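Local coordinates for putative L-alanine-DL-glutamate epimerase (Burkholderia xenovorans, PDB 3SN0), which probably works as a magnesium-dependent racemase or epimerase of the mandelate racemase/muconate lactonizing enzyme family, although its true substrate is not established, at residues 126-131 against 162-167; 121-126 against 344-349. All coordinates share one frame; numbering follows the deposited sequence. Where two conformers were deposited one is given.

Interaction 1 (126-131 against 162-167). With FUM (fumaric acid), chain C.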
loop_
_atom_site.group_PDB
_atom_site.type_symbol
_atom_site.label_atom_id
_atom_site.label_comp_id
_atom_site.label_asym_id
_atom_site.label_seq_id
_atom_site.Cartn_x
_atom_site.Cartn_y
_atom_site.Cartn_z
ATOM N N CYS A 126 17.519 24.784 28.075
ATOM C CA CYS A 126 17.250 26.117 28.567
ATOM C C CYS A 126 15.784 26.212 28.971
ATOM O O CYS A 126 14.902 26.376 28.098
ATOM C CB CYS A 126 17.550 27.127 27.470
ATOM S SG CYS A 126 17.255 28.855 27.955
ATOM N N PRO A 127 15.497 26.132 30.276
ATOM C CA PRO A 127 16.390 26.175 31.444
ATOM C C PRO A 127 16.765 24.808 32.035
ATOM O O PRO A 127 17.191 24.731 33.186
ATOM C CB PRO A 127 15.562 26.977 32.454
ATOM C CG PRO A 127 14.129 26.627 32.108
ATOM C CD PRO A 127 14.086 26.137 30.690
ATOM N N THR A 128 16.674 23.751 31.234
ATOM C CA THR A 128 16.915 22.380 31.688
ATOM C C THR A 128 18.223 22.190 32.488
ATOM O O THR A 128 18.209 21.587 33.545
ATOM C CB THR A 128 16.899 21.450 30.488
ATOM O OG1 THR A 128 15.694 21.695 29.741
ATOM C CG2 THR A 128 17.001 19.987 30.903
ATOM N N TRP A 129 19.336 22.719 31.993
ATOM C CA TRP A 129 20.611 22.560 32.694
ATOM C C TRP A 129 20.666 23.321 34.032
ATOM O O TRP A 129 21.256 22.830 34.997
ATOM C CB TRP A 129 21.788 22.996 31.809
ATOM C CG TRP A 129 22.350 22.006 30.775
ATOM C CD1 TRP A 129 23.363 22.285 29.893
ATOM C CD2 TRP A 129 21.951 20.651 30.499
ATOM N NE1 TRP A 129 23.628 21.196 29.109
ATOM C CE2 TRP A 129 22.772 20.182 29.453
ATOM C CE3 TRP A 129 20.974 19.793 31.017
ATOM C CZ2 TRP A 129 22.655 18.899 28.919
ATOM C CZ3 TRP A 129 20.859 18.518 30.486
ATOM C CH2 TRP A 129 21.700 18.079 29.450
ATOM N N ARG A 130 20.074 24.511 34.095
ATOM C CA ARG A 130 20.060 25.278 35.356
ATOM C C ARG A 130 19.120 24.648 36.397
ATOM O O ARG A 130 19.297 24.847 37.596
ATOM C CB ARG A 130 19.698 26.741 35.122
ATOM C CG ARG A 130 20.744 27.485 34.309
ATOM C CD ARG A 130 20.366 28.936 34.014
ATOM N NE ARG A 130 21.324 29.505 33.072
ATOM C CZ ARG A 130 21.423 30.789 32.765
ATOM N NH1 ARG A 130 20.617 31.693 33.314
ATOM N NH2 ARG A 130 22.358 31.171 31.913
ATOM N N ILE A 131 18.124 23.893 35.936
ATOM C CA ILE A 131 17.229 23.172 36.849
ATOM C C ILE A 131 17.840 21.845 37.308
ATOM O O ILE A 131 17.836 21.525 38.514
ATOM C CB ILE A 131 15.863 22.873 36.204
ATOM C CG1 ILE A 131 15.165 24.157 35.789
ATOM C CG2 ILE A 131 14.979 22.057 37.184
ATOM C CD1 ILE A 131 13.923 23.945 34.884
ATOM N N ILE A 162 15.180 28.895 21.997
ATOM C CA ILE A 162 15.591 28.164 23.193
ATOM C C ILE A 162 14.823 26.846 23.235
ATOM O O ILE A 162 13.717 26.779 22.705
ATOM C CB ILE A 162 15.316 28.984 24.509
ATOM C CG1 ILE A 162 13.814 29.246 24.693
ATOM C CG2 ILE A 162 16.091 30.302 24.482
ATOM C CD1 ILE A 162 13.464 30.155 25.873
ATOM N N LYS A 163 15.424 25.804 23.826
ATOM C CA LYS A 163 14.761 24.507 23.954
ATOM C C LYS A 163 14.682 24.037 25.389
ATOM O O LYS A 163 15.705 23.981 26.100
ATOM C CB LYS A 163 15.450 23.435 23.109
ATOM C CG LYS A 163 14.624 22.155 22.981
ATOM C CD LYS A 163 15.151 21.208 21.896
ATOM C CE LYS A 163 16.352 20.400 22.356
ATOM N NZ LYS A 163 16.993 19.701 21.213
ATOM N N THR A 164 13.470 23.679 25.805
ATOM C CA THR A 164 13.238 23.155 27.127
ATOM C C THR A 164 12.755 21.700 27.059
ATOM O O THR A 164 12.537 21.151 25.973
ATOM C CB THR A 164 12.242 24.033 27.935
ATOM O OG1 THR A 164 12.255 23.602 29.294
ATOM C CG2 THR A 164 10.792 23.959 27.375
ATOM N N ASN A 165 12.579 21.098 28.224
ATOM C CA ASN A 165 12.138 19.693 28.364
ATOM C C ASN A 165 10.911 19.693 29.288
ATOM O O ASN A 165 10.201 20.684 29.317
ATOM C CB ASN A 165 13.297 18.834 28.898
ATOM C CG ASN A 165 14.511 18.831 27.975
ATOM O OD1 ASN A 165 15.342 19.756 28.003
ATOM N ND2 ASN A 165 14.645 17.763 27.157
ATOM N N ILE A 166 10.632 18.613 30.020
ATOM C CA ILE A 166 9.392 18.534 30.788
ATOM C C ILE A 166 9.722 18.696 32.262
ATOM O O ILE A 166 10.587 17.974 32.781
ATOM C CB ILE A 166 8.674 17.192 30.606
ATOM C CG1 ILE A 166 8.493 16.867 29.119
ATOM C CG2 ILE A 166 7.296 17.220 31.307
ATOM C CD1 ILE A 166 8.085 15.394 28.856
ATOM N N PHE A 167 9.011 19.605 32.928
ATOM C CA PHE A 167 9.250 19.912 34.345
ATOM C C PHE A 167 7.981 19.942 35.154
ATOM O O PHE A 167 6.951 20.413 34.679
ATOM C CB PHE A 167 10.001 21.233 34.489
ATOM C CG PHE A 167 11.399 21.143 34.010
ATOM C CD1 PHE A 167 12.364 20.601 34.827
ATOM C CD2 PHE A 167 11.740 21.503 32.720
ATOM C CE1 PHE A 167 13.641 20.461 34.385
ATOM C CE2 PHE A 167 13.031 21.339 32.277
ATOM C CZ PHE A 167 13.971 20.826 33.120
HETATM O OXT FUM C . 16.305 14.093 29.954
HETATM C C FUM C . 17.480 13.920 29.534
HETATM O O FUM C . 18.270 13.155 30.141
HETATM C C4 FUM C . 17.994 14.637 28.342
HETATM C C5 FUM C . 17.235 15.473 27.629
HETATM C C6 FUM C . 17.777 16.164 26.431
HETATM O O7 FUM C . 19.003 16.039 26.160
HETATM O O8 FUM C . 16.993 16.854 25.714
#

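Interaction 2 (121-126 against 344-349). With FUM (fumaric acid), chain C.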
loop_
_atom_site.group_PDB
_atom_site.type_symbol
_atom_site.label_atom_id
_atom_site.label_comp_id
_atom_site.label_asym_id
_atom_site.label_seq_id
_atom_site.Cartn_x
_atom_site.Cartn_y
_atom_site.Cartn_z
ATOM N N VAL A 121 21.746 29.476 15.847
ATOM C CA VAL A 121 21.625 28.438 16.843
ATOM C C VAL A 121 20.373 28.581 17.655
ATOM O O VAL A 121 19.709 29.621 17.632
ATOM C CB VAL A 121 22.850 28.434 17.812
ATOM C CG1 VAL A 121 24.128 28.212 17.022
ATOM C CG2 VAL A 121 22.920 29.742 18.623
ATOM N N TYR A 122 20.031 27.513 18.368
ATOM C CA TYR A 122 19.182 27.641 19.546
ATOM C C TYR A 122 19.969 27.292 20.810
ATOM O O TYR A 122 20.886 26.450 20.787
ATOM C CB TYR A 122 17.910 26.820 19.437
ATOM C CG TYR A 122 18.044 25.318 19.434
ATOM C CD1 TYR A 122 18.014 24.600 20.630
ATOM C CD2 TYR A 122 18.117 24.601 18.242
ATOM C CE1 TYR A 122 18.091 23.215 20.640
ATOM C CE2 TYR A 122 18.194 23.210 18.247
ATOM C CZ TYR A 122 18.150 22.525 19.448
ATOM O OH TYR A 122 18.234 21.151 19.470
ATOM N N TRP A 123 19.610 27.966 21.896
ATOM C CA TRP A 123 20.188 27.735 23.215
ATOM C C TRP A 123 19.427 26.555 23.809
ATOM O O TRP A 123 18.260 26.669 24.218
ATOM C CB TRP A 123 20.035 28.991 24.080
ATOM C CG TRP A 123 20.501 28.894 25.504
ATOM C CD1 TRP A 123 20.765 27.766 26.223
ATOM C CD2 TRP A 123 20.696 29.987 26.403
ATOM N NE1 TRP A 123 21.140 28.085 27.502
ATOM C CE2 TRP A 123 21.092 29.442 27.648
ATOM C CE3 TRP A 123 20.574 31.376 26.279
ATOM C CZ2 TRP A 123 21.369 30.234 28.765
ATOM C CZ3 TRP A 123 20.868 32.169 27.390
ATOM C CH2 TRP A 123 21.259 31.594 28.614
ATOM N N SER A 124 20.106 25.425 23.830
ATOM C CA SER A 124 19.513 24.164 24.233
ATOM C C SER A 124 19.528 23.993 25.743
ATOM O O SER A 124 20.245 24.694 26.452
ATOM C CB SER A 124 20.260 23.024 23.542
ATOM O OG SER A 124 19.506 21.834 23.601
ATOM N N HIS A 125 18.764 23.025 26.237
ATOM C CA HIS A 125 18.705 22.741 27.675
ATOM C C HIS A 125 18.530 24.024 28.483
ATOM O O HIS A 125 19.266 24.297 29.420
ATOM C CB HIS A 125 19.938 21.945 28.095
ATOM C CG HIS A 125 20.117 20.701 27.276
ATOM N ND1 HIS A 125 20.986 20.636 26.207
ATOM C CD2 HIS A 125 19.471 19.514 27.310
ATOM C CE1 HIS A 125 20.879 19.448 25.633
ATOM N NE2 HIS A 125 19.971 18.745 26.287
ATOM N N CYS A 126 17.519 24.784 28.075
ATOM C CA CYS A 126 17.250 26.117 28.567
ATOM C C CYS A 126 15.784 26.212 28.971
ATOM O O CYS A 126 14.902 26.376 28.098
ATOM C CB CYS A 126 17.550 27.127 27.470
ATOM S SG CYS A 126 17.255 28.855 27.955
ATOM N N THR A 344 23.004 24.280 20.383
ATOM C CA THR A 344 24.191 24.408 21.191
ATOM C C THR A 344 23.793 24.708 22.627
ATOM O O THR A 344 22.749 25.305 22.860
ATOM C CB THR A 344 25.137 25.505 20.643
ATOM O OG1 THR A 344 26.451 25.287 21.153
ATOM C CG2 THR A 344 24.653 26.890 21.052
ATOM N N ASP A 345 24.626 24.274 23.573
ATOM C CA ASP A 345 24.445 24.638 24.988
ATOM C C ASP A 345 25.215 25.940 25.256
ATOM O O ASP A 345 26.419 26.039 25.013
ATOM C CB ASP A 345 24.948 23.547 25.918
ATOM C CG ASP A 345 24.029 22.322 25.961
ATOM O OD1 ASP A 345 22.803 22.447 25.730
ATOM O OD2 ASP A 345 24.561 21.226 26.230
ATOM N N ILE A 346 24.516 26.936 25.776
ATOM C CA ILE A 346 25.137 28.195 26.114
ATOM C C ILE A 346 25.576 28.183 27.586
ATOM O O ILE A 346 26.483 28.904 27.959
ATOM C CB ILE A 346 24.164 29.361 25.781
ATOM C CG1 ILE A 346 23.964 29.438 24.272
ATOM C CG2 ILE A 346 24.642 30.686 26.352
ATOM C CD1 ILE A 346 25.273 29.597 23.460
ATOM N N ASP A 347 24.943 27.353 28.414
ATOM C CA ASP A 347 25.407 27.140 29.763
ATOM C C ASP A 347 26.671 26.303 29.675
ATOM O O ASP A 347 26.647 25.193 29.118
ATOM C CB ASP A 347 24.355 26.395 30.601
ATOM C CG ASP A 347 23.080 27.191 30.770
ATOM O OD1 ASP A 347 23.137 28.227 31.475
ATOM O OD2 ASP A 347 22.051 26.801 30.159
ATOM N N ARG A 348 27.765 26.810 30.229
ATOM C CA ARG A 348 29.053 26.108 30.168
ATOM C C ARG A 348 29.607 25.859 31.553
ATOM O O ARG A 348 29.340 26.610 32.481
ATOM C CB ARG A 348 30.096 26.911 29.369
ATOM C CG ARG A 348 29.678 27.341 27.973
ATOM C CD ARG A 348 29.063 26.233 27.078
ATOM N NE ARG A 348 29.921 25.056 26.847
ATOM C CZ ARG A 348 29.623 24.064 25.998
ATOM N NH1 ARG A 348 30.440 23.019 25.854
ATOM N NH2 ARG A 348 28.511 24.097 25.275
ATOM N N LEU A 349 30.375 24.792 31.676
ATOM C CA LEU A 349 31.143 24.496 32.888
ATOM C C LEU A 349 32.171 25.551 33.167
ATOM O O LEU A 349 32.739 26.154 32.227
ATOM C CB LEU A 349 31.869 23.164 32.743
ATOM C CG LEU A 349 30.967 21.959 32.524
ATOM C CD1 LEU A 349 31.803 20.759 32.055
ATOM C CD2 LEU A 349 30.204 21.635 33.769
HETATM O OXT FUM C . 16.305 14.093 29.954
HETATM C C FUM C . 17.480 13.920 29.534
HETATM O O FUM C . 18.270 13.155 30.141
HETATM C C4 FUM C . 17.994 14.637 28.342
HETATM C C5 FUM C . 17.235 15.473 27.629
HETATM C C6 FUM C . 17.777 16.164 26.431
HETATM O O7 FUM C . 19.003 16.039 26.160
HETATM O O8 FUM C . 16.993 16.854 25.714
HETATM O O HOH W 1 22.718 25.283 27.788
HETATM O O HOH W 2 19.700 26.049 31.393
#

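Interaction 1 (126-131 against 162-167)
T128 and N165 meet at about a right angle, and the hydroxyl OG1 of T128 gives its proton to OD1 of N165 across only 2.6 Å. The donor lies in the plane of the amide, on a lone pair of OD1. With that oxygen held, the amide is turned so that its other end faces the ligand: N165 ND2 donates to O8 of the fumarate at 2.9 Å, and also to N221. T128 is thus a second-shell residue that positions a ligand-binding one.

Toward the start of both segments the contact is likewise buried, held by one straight bond with a lighter sulfur-methyl touch beside it. The backbone N of C126 donates to the carbonyl O of K163 at 2.8 Å, at an angle of 172°. C126 turns SG anti to its backbone N (chi1 -180°), which brings the sulfur to 3.9 Å from CG2 of I162. P127, joined to C126 by a cis peptide bond, takes the N-cap position of helix 128-132 and sets its CD 3.4 Å from OG1 of T164, whose hydroxyl is bonded to H202.

One helical turn further on, I131 packs closely on the buried F167, although I131 itself is partly exposed and marks the side nearest solvent. It comes from the opposite direction and lays its CD1 over the middle of the ring, 3.5 Å from the centroid and 9° off the normal, a CH-pi contact. The branch CG2 of I131 drops onto the rim at F167 CE1, also 3.5 Å away.

K163 NZ is bonded to Y122 OH and to the magnesium ligand E245. Strand 161-168 is the second strand of the (beta/alpha)7-beta barrel of the enolase superfamily, and K163 and N165 probably occupy the places of its K-x-K motif.

Interaction 2 (121-126 against 344-349)
W123 lies beneath I346, whose CB sits over the five-membered ring, 3.5 Å from its centroid and 6° off the normal: a CH-pi contact. The opposite face of the indole is met by C126 SG, offset toward the rim, so the ring is held between the two. Its edge is used too. CG stands anti to the backbone N, and NE1 points at D347, donating to OD2 at 3.1 Å. That oxygen is in the plane of the indole, yet the donor stands 56° out of the carboxylate plane. Two waters also donate to D347 OD2; one also donates to S124 O and accepts from D347 N, the other also donates to H125 O, while D347 OD1 pairs with R130.

Behind the tryptophan, strands 118-123 and 342-344 run parallel, with W123 bridging T344. T344 N donates to Y122 O, and T344 O receives S124 N at 2.8 Å. Family and topology make this the region where the last strand of the enolase-superfamily barrel delivers its C-terminal loop to the active site, and segment 344-349 runs from T344 into that loop.

D345, next to T344, holds the ligand-binding histidine. OD1 of D345 accepts from H125 ND1 at 2.6 Å through its syn lone pair, nearly straight at 167° and close to the plane of the imidazole, although the carboxylate is turned steeply against the ring. At the other edge of the same ring, H125 NE2 donates to O7 of the fumarate at 2.9 Å. Gripped at both nitrogens, and with W129 stacked on it, the imidazole has its rotation fixed; the carboxylate behind it would be expected to polarise the ring. R348 NH2 curls back to D345 O at 2.9 Å, tying the loop to itself.

How the interactions relate
The two contacts share C126, and their centres lie 10 Å apart on the same side of the chain's centre. In chain order, strand 118-123 leads through H125 and C126 into helix 128-132; strand 161-168 follows, and segment 344-349 comes much later. Both segments of interaction 1 therefore lie between residue 121 and residue 349, the ends of interaction 2. They are also joined directly, through K163 with Y122 and R130 with D347. The first, second and last strands of the barrel thus lie side by side and close it at the ligand site: the first two each bring a residue to the fumarate, and the loop after the last backs the first of them.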